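Local coordinates for protein putative reductase (Peptoclostridium difficile, PDB 5J6C) that binds flavin mononucleotide and probably acts as a nitroreductase, a role linked to interaction with the antibiotic metronidazole, at residues 34-45 with 175-186. Sequence-based numbering, arbitrary orientation.
With FMN (flavin mononucleotide), chain C.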
ATOM      1  N   LYS A  34       7.616  14.181   0.978  1.00 22.88           N
ATOM      2  CA  LYS A  34       7.091  15.503   0.651  1.00 21.56           C
ATOM      3  C   LYS A  34       7.324  15.865  -0.813  1.00 22.96           C
ATOM      4  O   LYS A  34       6.542  16.628  -1.395  1.00 25.14           O
ATOM      5  CB  LYS A  34       7.721  16.561   1.554  1.00 22.00           C
ATOM      6  CG  LYS A  34       7.198  16.589   2.982  1.00 22.32           C
ATOM      7  CD  LYS A  34       7.842  17.744   3.733  1.00 24.47           C
ATOM      8  CE  LYS A  34       7.331  17.861   5.148  1.00 27.29           C
ATOM      9  NZ  LYS A  34       8.088  18.923   5.883  1.00 25.97           N
ATOM     10  N   LYS A  35       8.386  15.343  -1.419  1.00 20.69           N
ATOM     11  CA  LYS A  35       8.702  15.628  -2.811  1.00 24.09           C
ATOM     12  C   LYS A  35       8.066  14.643  -3.791  1.00 23.48           C
ATOM     13  O   LYS A  35       8.205  14.834  -5.003  1.00 25.43           O
ATOM     14  CB  LYS A  35      10.223  15.638  -3.020  1.00 25.10           C
ATOM     15  CG  LYS A  35      10.927  16.843  -2.409  1.00 28.95           C
ATOM     16  CD  LYS A  35      12.398  16.936  -2.853  1.00 31.51           C
ATOM     17  CE  LYS A  35      13.300  15.924  -2.142  1.00 40.57           C
ATOM     18  NZ  LYS A  35      13.345  14.568  -2.791  1.00 48.19           N
ATOM     19  N   ARG A  36       7.391  13.594  -3.303  1.00 20.96           N
ATOM     20  CA  ARG A  36       6.706  12.629  -4.164  1.00 19.49           C
ATOM     21  C   ARG A  36       5.366  13.206  -4.610  1.00 19.18           C
ATOM     22  O   ARG A  36       4.461  13.390  -3.788  1.00 18.31           O
ATOM     23  CB  ARG A  36       6.488  11.301  -3.438  1.00 16.35           C
ATOM     24  CG  ARG A  36       5.854  10.248  -4.339  1.00 18.50           C
ATOM     25  CD  ARG A  36       4.794   9.375  -3.639  1.00 20.75           C
ATOM     26  NE  ARG A  36       3.787  10.191  -2.967  1.00 21.46           N
ATOM     27  CZ  ARG A  36       2.734  10.748  -3.561  1.00 20.41           C
ATOM     28  NH1 ARG A  36       2.507  10.570  -4.860  1.00 16.80           N
ATOM     29  NH2 ARG A  36       1.905  11.497  -2.838  1.00 19.74           N
ATOM     30  N   ARG A  37       5.237  13.485  -5.910  1.00 22.03           N
ATOM     31  CA  ARG A  37       4.008  13.976  -6.531  1.00 19.84           C
ATOM     32  C   ARG A  37       3.699  13.124  -7.754  1.00 20.87           C
ATOM     33  O   ARG A  37       4.614  12.706  -8.465  1.00 23.39           O
ATOM     34  CB  ARG A  37       4.121  15.443  -6.962  1.00 18.66           C
ATOM     35  CG  ARG A  37       4.490  16.413  -5.846  1.00 19.19           C
ATOM     36  CD  ARG A  37       3.385  16.479  -4.790  1.00 22.75           C
ATOM     37  NE  ARG A  37       2.062  16.405  -5.407  1.00 22.31           N
ATOM     38  CZ  ARG A  37       1.438  17.436  -5.970  1.00 27.19           C
ATOM     39  NH1 ARG A  37       2.009  18.635  -5.987  1.00 23.29           N
ATOM     40  NH2 ARG A  37       0.238  17.268  -6.516  1.00 28.63           N
ATOM     41  N   SER A  38       2.416  12.868  -8.000  1.00 19.14           N
ATOM     42  CA  SER A  38       2.034  12.072  -9.163  1.00 22.49           C
ATOM     43  C   SER A  38       2.334  12.825 -10.455  1.00 19.52           C
ATOM     44  O   SER A  38       2.034  14.011 -10.594  1.00 19.23           O
ATOM     45  CB  SER A  38       0.548  11.695  -9.111  1.00 15.16           C
ATOM     46  OG  SER A  38       0.280  10.828  -8.024  1.00 19.57           O
ATOM     47  N   ILE A  39       2.914  12.118 -11.415  1.00 21.11           N
ATOM     48  CA  ILE A  39       3.357  12.719 -12.666  1.00 22.51           C
ATOM     49  C   ILE A  39       2.601  12.058 -13.812  1.00 20.97           C
ATOM     50  O   ILE A  39       2.568  10.827 -13.918  1.00 20.13           O
ATOM     51  CB  ILE A  39       4.882  12.590 -12.847  1.00 21.43           C
ATOM     52  CG1 ILE A  39       5.614  13.317 -11.713  1.00 21.74           C
ATOM     53  CG2 ILE A  39       5.307  13.093 -14.230  1.00 19.72           C
ATOM     54  CD1 ILE A  39       5.379  14.805 -11.677  1.00 20.66           C
ATOM     55  N   ARG A  40       1.990  12.879 -14.660  1.00 21.73           N
ATOM     56  CA  ARG A  40       1.208  12.401 -15.789  1.00 19.40           C
ATOM     57  C   ARG A  40       1.705  12.964 -17.115  1.00 24.04           C
ATOM     58  O   ARG A  40       1.056  12.750 -18.146  1.00 23.57           O
ATOM     59  CB  ARG A  40      -0.271  12.746 -15.583  1.00 17.68           C
ATOM     60  CG  ARG A  40      -0.837  12.352 -14.191  1.00 18.83           C
ATOM     61  CD  ARG A  40      -2.336  12.695 -14.035  1.00 15.23           C
ATOM     62  NE  ARG A  40      -2.863  12.228 -12.751  1.00 22.55           N
ATOM     63  CZ  ARG A  40      -2.623  12.819 -11.583  1.00 16.56           C
ATOM     64  NH1 ARG A  40      -1.866  13.909 -11.534  1.00 20.43           N
ATOM     65  NH2 ARG A  40      -3.141  12.331 -10.463  1.00 16.32           N
ATOM     66  N   LYS A  41       2.826  13.694 -17.117  1.00 21.46           N
ATOM     67  CA  LYS A  41       3.444  14.196 -18.343  1.00 24.12           C
ATOM     68  C   LYS A  41       4.939  13.894 -18.293  1.00 23.25           C
ATOM     69  O   LYS A  41       5.609  14.260 -17.321  1.00 22.33           O
ATOM     70  CB  LYS A  41       3.187  15.704 -18.512  1.00 27.15           C
ATOM     71  CG  LYS A  41       3.688  16.290 -19.837  1.00 28.27           C
ATOM     72  CD  LYS A  41       3.394  17.777 -19.946  1.00 30.14           C
ATOM     73  CE  LYS A  41       3.861  18.347 -21.289  1.00 35.02           C
ATOM     74  NZ  LYS A  41       3.389  19.747 -21.492  1.00 35.36           N
ATOM     75  N   TYR A  42       5.459  13.219 -19.331  1.00 20.06           N
ATOM     76  CA  TYR A  42       6.793  12.627 -19.281  1.00 23.90           C
ATOM     77  C   TYR A  42       7.667  13.067 -20.452  1.00 25.12           C
ATOM     78  O   TYR A  42       7.182  13.323 -21.558  1.00 25.25           O
ATOM     79  CB  TYR A  42       6.732  11.083 -19.275  1.00 25.62           C
ATOM     80  CG  TYR A  42       5.718  10.518 -18.296  1.00 26.03           C
ATOM     81  CD1 TYR A  42       6.060  10.272 -16.969  1.00 21.75           C
ATOM     82  CD2 TYR A  42       4.416  10.238 -18.705  1.00 24.90           C
ATOM     83  CE1 TYR A  42       5.132   9.753 -16.074  1.00 23.29           C
ATOM     84  CE2 TYR A  42       3.471   9.723 -17.810  1.00 26.28           C
ATOM     85  CZ  TYR A  42       3.841   9.485 -16.502  1.00 22.25           C
ATOM     86  OH  TYR A  42       2.909   8.982 -15.628  1.00 28.57           O
ATOM     87  N   LYS A  43       8.972  13.128 -20.194  1.00 20.22           N
ATOM     88  CA  LYS A  43       9.922  13.317 -21.276  1.00 27.29           C
ATOM     89  C   LYS A  43       9.894  12.103 -22.204  1.00 26.89           C
ATOM     90  O   LYS A  43       9.466  11.011 -21.829  1.00 22.87           O
ATOM     91  CB  LYS A  43      11.328  13.553 -20.723  1.00 23.89           C
ATOM     92  CG  LYS A  43      11.398  14.819 -19.870  1.00 27.47           C
ATOM     93  CD  LYS A  43      12.807  15.286 -19.591  1.00 33.68           C
ATOM     94  CE  LYS A  43      12.779  16.701 -19.031  1.00 31.53           C
ATOM     95  NZ  LYS A  43      11.932  17.599 -19.895  1.00 33.95           N
ATOM     96  N   ASP A  44      10.337  12.317 -23.443  1.00 28.20           N
ATOM     97  CA  ASP A  44      10.312  11.274 -24.470  1.00 32.48           C
ATOM     98  C   ASP A  44      11.601  10.459 -24.374  1.00 29.34           C
ATOM     99  O   ASP A  44      12.451  10.459 -25.261  1.00 28.66           O
ATOM    100  CB  ASP A  44      10.121  11.897 -25.848  1.00 36.52           C
ATOM    101  CG  ASP A  44      10.005  10.854 -26.959  1.00 44.83           C
ATOM    102  OD1 ASP A  44       9.496   9.745 -26.690  1.00 39.78           O
ATOM    103  OD2 ASP A  44      10.432  11.148 -28.101  1.00 44.71           O
ATOM    104  N   VAL A  45      11.730   9.757 -23.251  1.00 28.11           N
ATOM    105  CA  VAL A  45      12.974   9.114 -22.839  1.00 26.42           C
ATOM    106  C   VAL A  45      12.635   7.751 -22.250  1.00 27.49           C
ATOM    107  O   VAL A  45      11.797   7.655 -21.349  1.00 27.96           O
ATOM    108  CB  VAL A  45      13.734   9.976 -21.803  1.00 26.33           C
ATOM    109  CG1 VAL A  45      14.897   9.214 -21.194  1.00 21.33           C
ATOM    110  CG2 VAL A  45      14.243  11.258 -22.439  1.00 27.92           C
ATOM    111  N   SER A 175       2.146   4.002 -14.296  1.00 17.55           N
ATOM    112  CA  SER A 175       2.913   4.591 -15.390  1.00 19.43           C
ATOM    113  C   SER A 175       4.148   5.264 -14.813  1.00 20.96           C
ATOM    114  O   SER A 175       4.076   5.903 -13.764  1.00 19.75           O
ATOM    115  CB  SER A 175       2.089   5.615 -16.167  1.00 22.68           C
ATOM    116  OG  SER A 175       1.901   6.773 -15.398  1.00 26.76           O
ATOM    117  N   ILE A 176       5.279   5.097 -15.493  1.00 20.14           N
ATOM    118  CA  ILE A 176       6.590   5.476 -14.970  1.00 21.15           C
ATOM    119  C   ILE A 176       7.372   6.192 -16.070  1.00 22.72           C
ATOM    120  O   ILE A 176       7.260   5.842 -17.245  1.00 21.82           O
ATOM    121  CB  ILE A 176       7.361   4.234 -14.465  1.00 23.49           C
ATOM    122  CG1 ILE A 176       6.526   3.457 -13.429  1.00 22.83           C
ATOM    123  CG2 ILE A 176       8.752   4.611 -13.910  1.00 22.13           C
ATOM    124  CD1 ILE A 176       7.176   2.162 -12.960  1.00 20.03           C
ATOM    125  N   GLY A 177       8.161   7.188 -15.692  1.00 22.02           N
ATOM    126  CA  GLY A 177       9.014   7.867 -16.647  1.00 22.56           C
ATOM    127  C   GLY A 177       9.589   9.125 -16.039  1.00 24.63           C
ATOM    128  O   GLY A 177       9.288   9.483 -14.894  1.00 20.90           O
ATOM    129  N   TYR A 178      10.441   9.785 -16.830  1.00 22.01           N
ATOM    130  CA  TYR A 178      11.042  11.045 -16.408  1.00 21.07           C
ATOM    131  C   TYR A 178      10.029  12.171 -16.538  1.00 21.86           C
ATOM    132  O   TYR A 178       9.379  12.319 -17.579  1.00 24.04           O
ATOM    133  CB  TYR A 178      12.295  11.345 -17.224  1.00 22.97           C
ATOM    134  CG  TYR A 178      13.440  10.435 -16.862  1.00 24.27           C
ATOM    135  CD1 TYR A 178      13.707   9.285 -17.605  1.00 23.66           C
ATOM    136  CD2 TYR A 178      14.236  10.701 -15.755  1.00 25.15           C
ATOM    137  CE1 TYR A 178      14.752   8.436 -17.260  1.00 25.52           C
ATOM    138  CE2 TYR A 178      15.275   9.866 -15.405  1.00 21.16           C
ATOM    139  CZ  TYR A 178      15.530   8.731 -16.160  1.00 27.36           C
ATOM    140  OH  TYR A 178      16.573   7.893 -15.812  1.00 24.22           O
ATOM    141  N   SER A 179       9.895  12.957 -15.477  1.00 18.92           N
ATOM    142  CA  SER A 179       8.828  13.945 -15.404  1.00 23.85           C
ATOM    143  C   SER A 179       9.055  15.083 -16.391  1.00 24.87           C
ATOM    144  O   SER A 179      10.177  15.569 -16.563  1.00 21.89           O
ATOM    145  CB  SER A 179       8.723  14.505 -13.988  1.00 21.45           C
ATOM    146  OG  SER A 179       7.866  15.638 -13.972  1.00 27.11           O
ATOM    147  N   ASP A 180       7.973  15.524 -17.027  1.00 23.18           N
ATOM    148  CA  ASP A 180       8.006  16.707 -17.881  1.00 24.84           C
ATOM    149  C   ASP A 180       6.985  17.736 -17.405  1.00 25.85           C
ATOM    150  O   ASP A 180       6.442  18.508 -18.198  1.00 24.10           O
ATOM    151  CB  ASP A 180       7.780  16.328 -19.346  1.00 23.65           C
ATOM    152  CG  ASP A 180       8.153  17.454 -20.323  1.00 21.42           C
ATOM    153  OD1 ASP A 180       7.468  17.565 -21.357  1.00 27.77           O
ATOM    154  OD2 ASP A 180       9.109  18.221 -20.063  1.00 21.73           O
ATOM    155  N   GLU A 181       6.733  17.768 -16.099  1.00 20.04           N
ATOM    156  CA  GLU A 181       5.880  18.786 -15.517  1.00 22.87           C
ATOM    157  C   GLU A 181       6.353  19.079 -14.106  1.00 26.67           C
ATOM    158  O   GLU A 181       6.871  18.202 -13.408  1.00 26.28           O
ATOM    159  CB  GLU A 181       4.407  18.363 -15.526  1.00 27.07           C
ATOM    160  CG  GLU A 181       4.112  17.027 -14.871  1.00 23.68           C
ATOM    161  CD  GLU A 181       2.627  16.687 -14.915  1.00 23.50           C
ATOM    162  OE1 GLU A 181       1.851  17.446 -15.537  1.00 24.44           O
ATOM    163  OE2 GLU A 181       2.230  15.674 -14.308  1.00 20.30           O
ATOM    164  N   GLU A 182       6.186  20.328 -13.694  1.00 28.98           N
ATOM    165  CA  GLU A 182       6.654  20.740 -12.382  1.00 32.54           C
ATOM    166  C   GLU A 182       5.534  20.559 -11.371  1.00 27.04           C
ATOM    167  O   GLU A 182       4.365  20.787 -11.675  1.00 30.99           O
ATOM    168  CB  GLU A 182       7.133  22.193 -12.392  1.00 37.64           C
ATOM    169  CG  GLU A 182       6.030  23.204 -12.630  1.00 45.36           C
ATOM    170  CD  GLU A 182       6.448  24.608 -12.254  1.00 55.21           C
ATOM    171  OE1 GLU A 182       6.050  25.076 -11.162  1.00 53.99           O
ATOM    172  OE2 GLU A 182       7.186  25.231 -13.049  1.00 54.45           O
ATOM    173  N   LYS A 183       5.901  20.116 -10.173  1.00 26.25           N
ATOM    174  CA  LYS A 183       4.921  19.823  -9.139  1.00 30.31           C
ATOM    175  C   LYS A 183       5.457  20.300  -7.803  1.00 27.41           C
ATOM    176  O   LYS A 183       6.578  19.953  -7.427  1.00 33.38           O
ATOM    177  CB  LYS A 183       4.611  18.325  -9.083  1.00 29.11           C
ATOM    178  CG  LYS A 183       3.808  17.816 -10.248  1.00 23.90           C
ATOM    179  CD  LYS A 183       2.319  18.044 -10.031  1.00 24.91           C
ATOM    180  CE  LYS A 183       1.511  17.471 -11.182  1.00 24.06           C
ATOM    181  NZ  LYS A 183       0.025  17.619 -10.989  1.00 28.08           N
ATOM    182  N   LYS A 184       4.655  21.085  -7.096  1.00 26.33           N
ATOM    183  CA  LYS A 184       5.049  21.591  -5.787  1.00 32.15           C
ATOM    184  C   LYS A 184       5.135  20.476  -4.748  1.00 29.28           C
ATOM    185  O   LYS A 184       4.261  19.608  -4.663  1.00 25.64           O
ATOM    186  CB  LYS A 184       4.049  22.639  -5.313  1.00 30.49           C
ATOM    187  CG  LYS A 184       4.353  24.045  -5.760  1.00 37.85           C
ATOM    188  CD  LYS A 184       3.192  25.002  -5.449  1.00 46.71           C
ATOM    189  CE  LYS A 184       2.838  25.050  -3.956  1.00 52.78           C
ATOM    190  NZ  LYS A 184       1.917  23.959  -3.505  1.00 36.83           N
ATOM    191  N   ALA A 185       6.179  20.535  -3.926  1.00 22.44           N
ATOM    192  CA  ALA A 185       6.335  19.613  -2.814  1.00 22.94           C
ATOM    193  C   ALA A 185       5.330  19.913  -1.703  1.00 24.58           C
ATOM    194  O   ALA A 185       4.862  21.043  -1.534  1.00 21.71           O
ATOM    195  CB  ALA A 185       7.755  19.689  -2.254  1.00 24.80           C
ATOM    196  N   TYR A 186       5.010  18.877  -0.938  1.00 22.86           N
ATOM    197  CA  TYR A 186       4.088  19.015   0.178  1.00 21.97           C
ATOM    198  C   TYR A 186       4.719  19.807   1.324  1.00 24.27           C
ATOM    199  O   TYR A 186       5.937  19.816   1.516  1.00 26.16           O
ATOM    200  CB  TYR A 186       3.641  17.638   0.677  1.00 20.13           C
ATOM    201  CG  TYR A 186       2.564  16.981  -0.185  1.00 26.66           C
ATOM    202  CD1 TYR A 186       1.270  17.501  -0.237  1.00 23.48           C
ATOM    203  CD2 TYR A 186       2.842  15.843  -0.935  1.00 23.52           C
ATOM    204  CE1 TYR A 186       0.286  16.906  -1.022  1.00 28.45           C
ATOM    205  CE2 TYR A 186       1.878  15.247  -1.720  1.00 23.07           C
ATOM    206  CZ  TYR A 186       0.601  15.783  -1.763  1.00 25.71           C
ATOM    207  OH  TYR A 186      -0.362  15.185  -2.543  1.00 28.86           O
TER
HETATM  208  N1  FMN C 201      -4.435   9.462 -10.738  1.00 16.28           N
HETATM  209  C2  FMN C 201      -4.983   9.426 -12.008  1.00 17.48           C
HETATM  210  O2  FMN C 201      -4.713  10.291 -12.828  1.00 20.22           O
HETATM  211  N3  FMN C 201      -5.839   8.413 -12.383  1.00 21.22           N
HETATM  212  C4  FMN C 201      -6.181   7.426 -11.482  1.00 19.17           C
HETATM  213  O4  FMN C 201      -6.948   6.516 -11.790  1.00 19.15           O
HETATM  214  C4A FMN C 201      -5.657   7.467 -10.202  1.00 21.37           C
HETATM  215  N5  FMN C 201      -6.004   6.468  -9.323  1.00 17.39           N
HETATM  216  C5A FMN C 201      -5.463   6.465  -8.065  1.00 21.04           C
HETATM  217  C6  FMN C 201      -5.829   5.452  -7.189  1.00 19.13           C
HETATM  218  C7  FMN C 201      -5.299   5.428  -5.925  1.00 15.35           C
HETATM  219  C7M FMN C 201      -5.682   4.329  -4.984  1.00 18.19           C
HETATM  220  C8  FMN C 201      -4.420   6.411  -5.531  1.00 20.40           C
HETATM  221  C8M FMN C 201      -3.848   6.364  -4.158  1.00 21.66           C
HETATM  222  C9  FMN C 201      -4.052   7.428  -6.393  1.00 19.93           C
HETATM  223  C9A FMN C 201      -4.583   7.458  -7.675  1.00 19.69           C
HETATM  224  N10 FMN C 201      -4.238   8.469  -8.561  1.00 22.08           N
HETATM  225  C10 FMN C 201      -4.774   8.478  -9.832  1.00 20.37           C
HETATM  226  C1' FMN C 201      -3.282   9.549  -8.142  1.00 19.08           C
HETATM  227  C2' FMN C 201      -3.967  10.593  -7.249  1.00 20.95           C
HETATM  228  O2' FMN C 201      -4.705  11.514  -8.032  1.00 21.88           O
HETATM  229  C3' FMN C 201      -2.922  11.314  -6.393  1.00 18.24           C
HETATM  230  O3' FMN C 201      -2.138  10.352  -5.727  1.00 19.28           O
HETATM  231  C4' FMN C 201      -3.558  12.240  -5.353  1.00 23.49           C
HETATM  232  O4' FMN C 201      -4.302  13.236  -6.024  1.00 15.95           O
HETATM  233  C5' FMN C 201      -2.486  12.883  -4.471  1.00 21.66           C
HETATM  234  O5' FMN C 201      -1.675  13.699  -5.289  1.00 23.56           O
HETATM  235  P   FMN C 201      -0.102  13.396  -5.429  1.00 21.28           P
HETATM  236  O1P FMN C 201       0.098  11.918  -5.687  1.00 18.12           O
HETATM  237  O2P FMN C 201       0.490  14.184  -6.577  1.00 21.24           O
HETATM  238  O3P FMN C 201       0.538  13.775  -4.117  1.00 22.15           O
HETATM  239  O   HOH W   1      -0.004  15.342  -9.232  1.00 25.94           O
HETATM  240  O   HOH W   2      -0.338  15.489 -13.234  1.00 24.50           O
HETATM  241  O   HOH W   3      10.501   9.570 -19.539  1.00 20.21           O
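R37 reaches the 175-186 segment with one edge of its guanidinium and the flavin phosphate with another. Its NH1 donates to K184 O at 2.8 Å, lying in the carbonyl plane on a lone pair, while NE bonds FMN O2P at 3.0 Å. Bends at chi2 and chi3 (-65° and -38°) let the guanidinium offer NH1 to K184 O and NE to the phosphate; K183 CD lies over one guanidinium face and R37 CD packs 3.6 Å from Y186 CE2. R36 NH1, S38 N and S38 OG also bond the phosphate, whose negative charge probably offsets the cluster of basic groups. R40, extended from CG to NE, turns to the pyrimidine ring of the flavin, its NE donating to FMN O2 at 2.7 Å.

Behind this shell, E181 OE2 accepts the R40 backbone N-H in a nearly straight bond, 2.8 Å from N to OE2, met from above the carboxylate plane. One water joins K183 NZ to S38 O, R40 NH1 and FMN O2P; a second links K183 NZ and R40 NH1 to E181 OE2. I39 CD1 packs against S179 OG and K183 CG.

Y42 and S179 form a single beta bridge, flanked by bonds from D180 N to K41 O and K43 N to Y178 O. K43 NZ adds a salt bridge to D180 OD2 (2.9 Å). The arginine-rich loop after helix 30-34, backed by the chain leaving strand 168-177, forms part of the FMN site, holding phosphate and pyrimidine edge as in the nitroreductase fold.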